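Local atomic coordinates of indole-3-pyruvate decarboxylase (Azospirillum brasilense, PDB entry 2NXW), a protein that catalyses the thiamine diphosphate-dependent decarboxylation of indole-3-pyruvate to indole-3-acetaldehyde and carbon dioxide, a step in the biosynthesis of the plant hormone auxin. Residues A[65-77]-A[88-102]. Residues are numbered along the deposited sequence; the frame is centred on the assembly and turned at random.
Sequences LSHEPAVGFAADA and AAVTYGAGAFNMVNA. With TPP (thiamine diphosphate), chain I.
The pyrimidine end of the thiamine diphosphate site is built here, where E68 at the start of helix 68-77 meets N98 and G95 beyond strand 88-90. The E68 chain folds back at chi2 (82°), which lays its CG 3.2 Å from G95 O and brings the carboxylate up to the cofactor. OE2 lies 2.6 Å from TPP N1'; a water donates to the same oxygen and accepts from T91 N. OE1 takes a nearly straight bond from N98 ND2 at 2.9 Å; the oxygen is met on its anti side, with the donor tilted 29° out of the carboxylate plane. Contacts at both oxygens should restrict the carboxylate's rotation. A glutamine in place of E68 would probably leave the cofactor's N1' without its carboxylate partner.

Farther along, the helix comes close to its neighbours at G72. This glycine leaves room for M99, whose SD sits 3.5 Å from G72 N, and for A102, whose CB lies 3.7 Å from G72 CA and also covers one face of the F73 ring. V71 CG1 and A75 CB both rest on A88 CB.

The same cofactor is also hydrogen-bonded by backbone groups of the second subunit, among them D402 N and G450 N of that subunit. A glutamate facing N1' across such a subunit interface is the hallmark of the pyrimidine-binding domain in thiamine diphosphate enzymes.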
loop_
_atom_site.group_PDB
_atom_site.type_symbol
_atom_site.label_atom_id
_atom_site.label_comp_id
_atom_site.label_asym_id
_atom_site.label_seq_id
_atom_site.Cartn_x
_atom_site.Cartn_y
_atom_site.Cartn_z
ATOM N N LEU A 65 34.153 6.133 12.085
ATOM C CA LEU A 65 33.796 7.521 11.863
ATOM C C LEU A 65 32.978 7.982 13.061
ATOM O O LEU A 65 32.771 7.223 14.002
ATOM C CB LEU A 65 33.030 7.656 10.544
ATOM C CG LEU A 65 33.977 7.400 9.360
ATOM C CD1 LEU A 65 33.208 7.312 8.065
ATOM C CD2 LEU A 65 35.009 8.526 9.290
ATOM N N SER A 66 32.527 9.228 13.046
ATOM C CA SER A 66 31.779 9.765 14.165
ATOM C C SER A 66 30.294 9.449 14.217
ATOM O O SER A 66 29.758 9.133 15.282
ATOM C CB SER A 66 31.914 11.290 14.186
ATOM O OG SER A 66 33.272 11.689 14.324
ATOM N N HIS A 67 29.645 9.541 13.064
ATOM C CA HIS A 67 28.185 9.386 12.969
ATOM C C HIS A 67 27.853 8.437 11.815
ATOM O O HIS A 67 28.529 8.463 10.785
ATOM C CB HIS A 67 27.611 10.795 12.728
ATOM C CG HIS A 67 26.198 10.990 13.183
ATOM N ND1 HIS A 67 25.470 12.111 12.837
ATOM C CD2 HIS A 67 25.395 10.250 13.985
ATOM C CE1 HIS A 67 24.278 12.049 13.407
ATOM N NE2 HIS A 67 24.207 10.934 14.110
ATOM N N GLU A 68 26.809 7.614 11.975
ATOM C CA GLU A 68 26.482 6.631 10.936
ATOM C C GLU A 68 26.247 7.162 9.521
ATOM O O GLU A 68 26.560 6.465 8.552
ATOM C CB GLU A 68 25.308 5.736 11.364
ATOM C CG GLU A 68 25.671 4.716 12.453
ATOM C CD GLU A 68 25.665 5.268 13.869
ATOM O OE1 GLU A 68 25.305 6.450 14.080
ATOM O OE2 GLU A 68 26.022 4.506 14.797
ATOM N N PRO A 69 25.681 8.379 9.364
ATOM C CA PRO A 69 25.501 8.838 7.981
ATOM C C PRO A 69 26.842 8.793 7.247
ATOM O O PRO A 69 26.915 8.336 6.101
ATOM C CB PRO A 69 24.984 10.270 8.157
ATOM C CG PRO A 69 24.126 10.148 9.379
ATOM C CD PRO A 69 25.017 9.300 10.310
ATOM N N ALA A 70 27.903 9.235 7.930
ATOM C CA ALA A 70 29.240 9.240 7.341
ATOM C C ALA A 70 29.759 7.827 7.049
ATOM O O ALA A 70 30.507 7.627 6.099
ATOM C CB ALA A 70 30.203 9.980 8.261
ATOM N N VAL A 71 29.380 6.853 7.872
ATOM C CA VAL A 71 29.811 5.473 7.618
ATOM C C VAL A 71 29.248 5.034 6.265
ATOM O O VAL A 71 29.958 4.482 5.417
ATOM C CB VAL A 71 29.292 4.529 8.718
ATOM C CG1 VAL A 71 29.533 3.061 8.334
ATOM C CG2 VAL A 71 30.002 4.850 10.040
ATOM N N GLY A 72 27.961 5.307 6.055
ATOM C CA GLY A 72 27.315 4.942 4.809
ATOM C C GLY A 72 27.853 5.701 3.609
ATOM O O GLY A 72 28.127 5.111 2.558
ATOM N N PHE A 73 28.016 7.013 3.758
ATOM C CA PHE A 73 28.535 7.825 2.663
ATOM C C PHE A 73 29.977 7.448 2.297
ATOM O O PHE A 73 30.337 7.433 1.115
ATOM C CB PHE A 73 28.498 9.316 3.030
ATOM C CG PHE A 73 27.101 9.898 3.175
ATOM C CD1 PHE A 73 26.101 9.624 2.238
ATOM C CD2 PHE A 73 26.821 10.787 4.214
ATOM C CE1 PHE A 73 24.838 10.237 2.335
ATOM C CE2 PHE A 73 25.570 11.407 4.319
ATOM C CZ PHE A 73 24.578 11.134 3.380
ATOM N N ALA A 74 30.798 7.173 3.312
ATOM C CA ALA A 74 32.191 6.803 3.086
ATOM C C ALA A 74 32.255 5.460 2.365
ATOM O O ALA A 74 33.027 5.310 1.425
ATOM C CB ALA A 74 32.932 6.721 4.413
ATOM N N ALA A 75 31.429 4.502 2.788
ATOM C CA ALA A 75 31.426 3.187 2.137
ATOM C C ALA A 75 30.969 3.327 0.683
ATOM O O ALA A 75 31.509 2.683 -0.225
ATOM C CB ALA A 75 30.511 2.226 2.891
ATOM N N ASP A 76 29.955 4.161 0.461
ATOM C CA ASP A 76 29.450 4.412 -0.879
ATOM C C ASP A 76 30.585 5.011 -1.720
ATOM O O ASP A 76 30.862 4.564 -2.830
ATOM C CB ASP A 76 28.269 5.388 -0.773
ATOM C CG ASP A 76 27.616 5.690 -2.109
ATOM O OD1 ASP A 76 28.067 5.176 -3.154
ATOM O OD2 ASP A 76 26.624 6.454 -2.099
ATOM N N ALA A 77 31.249 6.032 -1.185
ATOM C CA ALA A 77 32.347 6.670 -1.901
ATOM C C ALA A 77 33.479 5.702 -2.236
ATOM O O ALA A 77 34.061 5.789 -3.317
ATOM C CB ALA A 77 32.884 7.834 -1.088
ATOM N N ALA A 88 29.941 -1.154 5.029
ATOM C CA ALA A 88 29.498 -0.299 6.121
ATOM C C ALA A 88 28.957 -1.159 7.247
ATOM O O ALA A 88 27.948 -1.853 7.069
ATOM C CB ALA A 88 28.408 0.642 5.617
ATOM N N ALA A 89 29.620 -1.096 8.397
ATOM C CA ALA A 89 29.245 -1.892 9.567
ATOM C C ALA A 89 28.635 -1.053 10.676
ATOM O O ALA A 89 29.214 -0.056 11.110
ATOM C CB ALA A 89 30.479 -2.649 10.098
ATOM N N VAL A 90 27.468 -1.493 11.141
ATOM C CA VAL A 90 26.725 -0.799 12.179
ATOM C C VAL A 90 26.190 -1.737 13.252
ATOM O O VAL A 90 26.290 -2.969 13.143
ATOM C CB VAL A 90 25.524 -0.036 11.572
ATOM C CG1 VAL A 90 26.033 1.066 10.628
ATOM C CG2 VAL A 90 24.609 -1.002 10.833
ATOM N N THR A 91 25.625 -1.158 14.298
ATOM C CA THR A 91 25.058 -1.960 15.364
ATOM C C THR A 91 23.539 -1.931 15.227
ATOM O O THR A 91 22.972 -1.059 14.565
ATOM C CB THR A 91 25.508 -1.452 16.745
ATOM O OG1 THR A 91 25.156 -2.425 17.742
ATOM C CG2 THR A 91 24.858 -0.105 17.072
ATOM N N TYR A 92 22.892 -2.899 15.860
ATOM C CA TYR A 92 21.444 -3.049 15.798
ATOM C C TYR A 92 20.700 -1.867 16.385
ATOM O O TYR A 92 21.126 -1.274 17.379
ATOM C CB TYR A 92 21.032 -4.317 16.555
ATOM C CG TYR A 92 19.682 -4.861 16.149
ATOM C CD1 TYR A 92 19.507 -5.426 14.892
ATOM C CD2 TYR A 92 18.587 -4.809 17.014
ATOM C CE1 TYR A 92 18.282 -5.937 14.488
ATOM C CE2 TYR A 92 17.335 -5.322 16.615
ATOM C CZ TYR A 92 17.204 -5.883 15.345
ATOM O OH TYR A 92 16.004 -6.410 14.914
ATOM N N GLY A 93 19.574 -1.539 15.762
ATOM C CA GLY A 93 18.764 -0.454 16.267
ATOM C C GLY A 93 19.147 0.912 15.738
ATOM O O GLY A 93 19.300 1.110 14.531
ATOM N N ALA A 94 19.295 1.860 16.660
ATOM C CA ALA A 94 19.626 3.237 16.306
ATOM C C ALA A 94 20.768 3.368 15.309
ATOM O O ALA A 94 20.675 4.141 14.347
ATOM C CB ALA A 94 19.932 4.043 17.573
ATOM N N GLY A 95 21.843 2.616 15.533
ATOM C CA GLY A 95 22.982 2.679 14.628
ATOM C C GLY A 95 22.591 2.408 13.185
ATOM O O GLY A 95 22.896 3.189 12.278
ATOM N N ALA A 96 21.891 1.302 12.963
ATOM C CA ALA A 96 21.457 0.941 11.623
ATOM C C ALA A 96 20.420 1.914 11.046
ATOM O O ALA A 96 20.515 2.314 9.883
ATOM C CB ALA A 96 20.900 -0.497 11.630
ATOM N N PHE A 97 19.430 2.292 11.851
ATOM C CA PHE A 97 18.403 3.200 11.357
ATOM C C PHE A 97 18.997 4.546 10.965
ATOM O O PHE A 97 18.478 5.222 10.081
ATOM C CB PHE A 97 17.310 3.414 12.404
ATOM C CG PHE A 97 16.399 2.235 12.573
ATOM C CD1 PHE A 97 15.759 1.673 11.476
ATOM C CD2 PHE A 97 16.189 1.683 13.836
ATOM C CE1 PHE A 97 14.908 0.561 11.627
ATOM C CE2 PHE A 97 15.350 0.582 14.004
ATOM C CZ PHE A 97 14.708 0.018 12.900
ATOM N N ASN A 98 20.097 4.911 11.619
ATOM C CA ASN A 98 20.772 6.170 11.348
ATOM C C ASN A 98 21.540 6.164 10.020
ATOM O O ASN A 98 22.077 7.186 9.619
ATOM C CB ASN A 98 21.715 6.475 12.521
ATOM C CG ASN A 98 22.003 7.955 12.685
ATOM O OD1 ASN A 98 21.229 8.820 12.253
ATOM N ND2 ASN A 98 23.115 8.257 13.347
ATOM N N MET A 99 21.601 5.018 9.340
ATOM C CA MET A 99 22.303 4.929 8.061
ATOM C C MET A 99 21.346 4.677 6.883
ATOM O O MET A 99 21.778 4.499 5.748
ATOM C CB MET A 99 23.359 3.814 8.132
ATOM C CG MET A 99 24.507 4.006 7.151
ATOM S SD MET A 99 25.855 2.830 7.434
ATOM C CE MET A 99 25.048 1.239 6.993
ATOM N N VAL A 100 20.047 4.684 7.159
ATOM C CA VAL A 100 19.035 4.444 6.140
ATOM C C VAL A 100 19.140 5.428 4.970
ATOM O O VAL A 100 19.059 5.035 3.807
ATOM C CB VAL A 100 17.621 4.487 6.784
ATOM C CG1 VAL A 100 16.533 4.619 5.733
ATOM C CG2 VAL A 100 17.400 3.208 7.604
ATOM N N ASN A 101 19.329 6.712 5.260
ATOM C CA ASN A 101 19.443 7.689 4.192
ATOM C C ASN A 101 20.664 7.446 3.297
ATOM O O ASN A 101 20.553 7.452 2.066
ATOM C CB ASN A 101 19.486 9.101 4.783
ATOM C CG ASN A 101 19.679 10.151 3.728
ATOM O OD1 ASN A 101 18.990 10.152 2.702
ATOM N ND2 ASN A 101 20.619 11.059 3.961
ATOM N N ALA A 102 21.836 7.240 3.903
ATOM C CA ALA A 102 23.034 7.009 3.098
ATOM C C ALA A 102 22.870 5.772 2.219
ATOM O O ALA A 102 23.315 5.757 1.066
ATOM C CB ALA A 102 24.257 6.851 4.005
HETATM N "N1'" TPP I . 25.236 4.532 17.259
HETATM C "C2'" TPP I . 24.109 5.077 17.737
HETATM C CM2 TPP I . 23.325 6.050 16.865
HETATM N "N3'" TPP I . 23.671 4.781 18.963
HETATM C "C4'" TPP I . 24.349 3.917 19.784
HETATM N "N4'" TPP I . 23.839 3.604 21.011
HETATM C "C5'" TPP I . 25.579 3.344 19.325
HETATM C "C6'" TPP I . 25.989 3.682 18.019
HETATM C "C7'" TPP I . 26.441 2.361 20.191
HETATM N N3 TPP I . 26.994 2.978 21.479
HETATM C C2 TPP I . 26.353 2.748 22.626
HETATM S S1 TPP I . 27.327 3.560 23.818
HETATM C C5 TPP I . 28.554 4.191 22.732
HETATM C C4 TPP I . 28.145 3.700 21.499
HETATM C CM4 TPP I . 28.974 3.972 20.233
HETATM C C6 TPP I . 29.716 5.007 23.107
HETATM C C7 TPP I . 29.265 6.408 23.524
HETATM O O7 TPP I . 30.451 7.155 23.665
HETATM P PA TPP I . 30.210 8.527 24.416
HETATM O O1A TPP I . 29.151 9.374 23.769
HETATM O O2A TPP I . 31.593 9.269 24.372
HETATM O O3A TPP I . 29.794 8.320 25.984
HETATM P PB TPP I . 30.677 7.269 26.918
HETATM O O1B TPP I . 32.171 7.583 26.742
HETATM O O2B TPP I . 30.223 7.559 28.369
HETATM O O3B TPP I . 30.381 5.842 26.563
HETATM O O HOH W 1 26.400 1.712 14.507
HETATM O O HOH W 2 25.708 3.847 1.756
HETATM O O HOH W 3 25.150 7.512 -0.136
#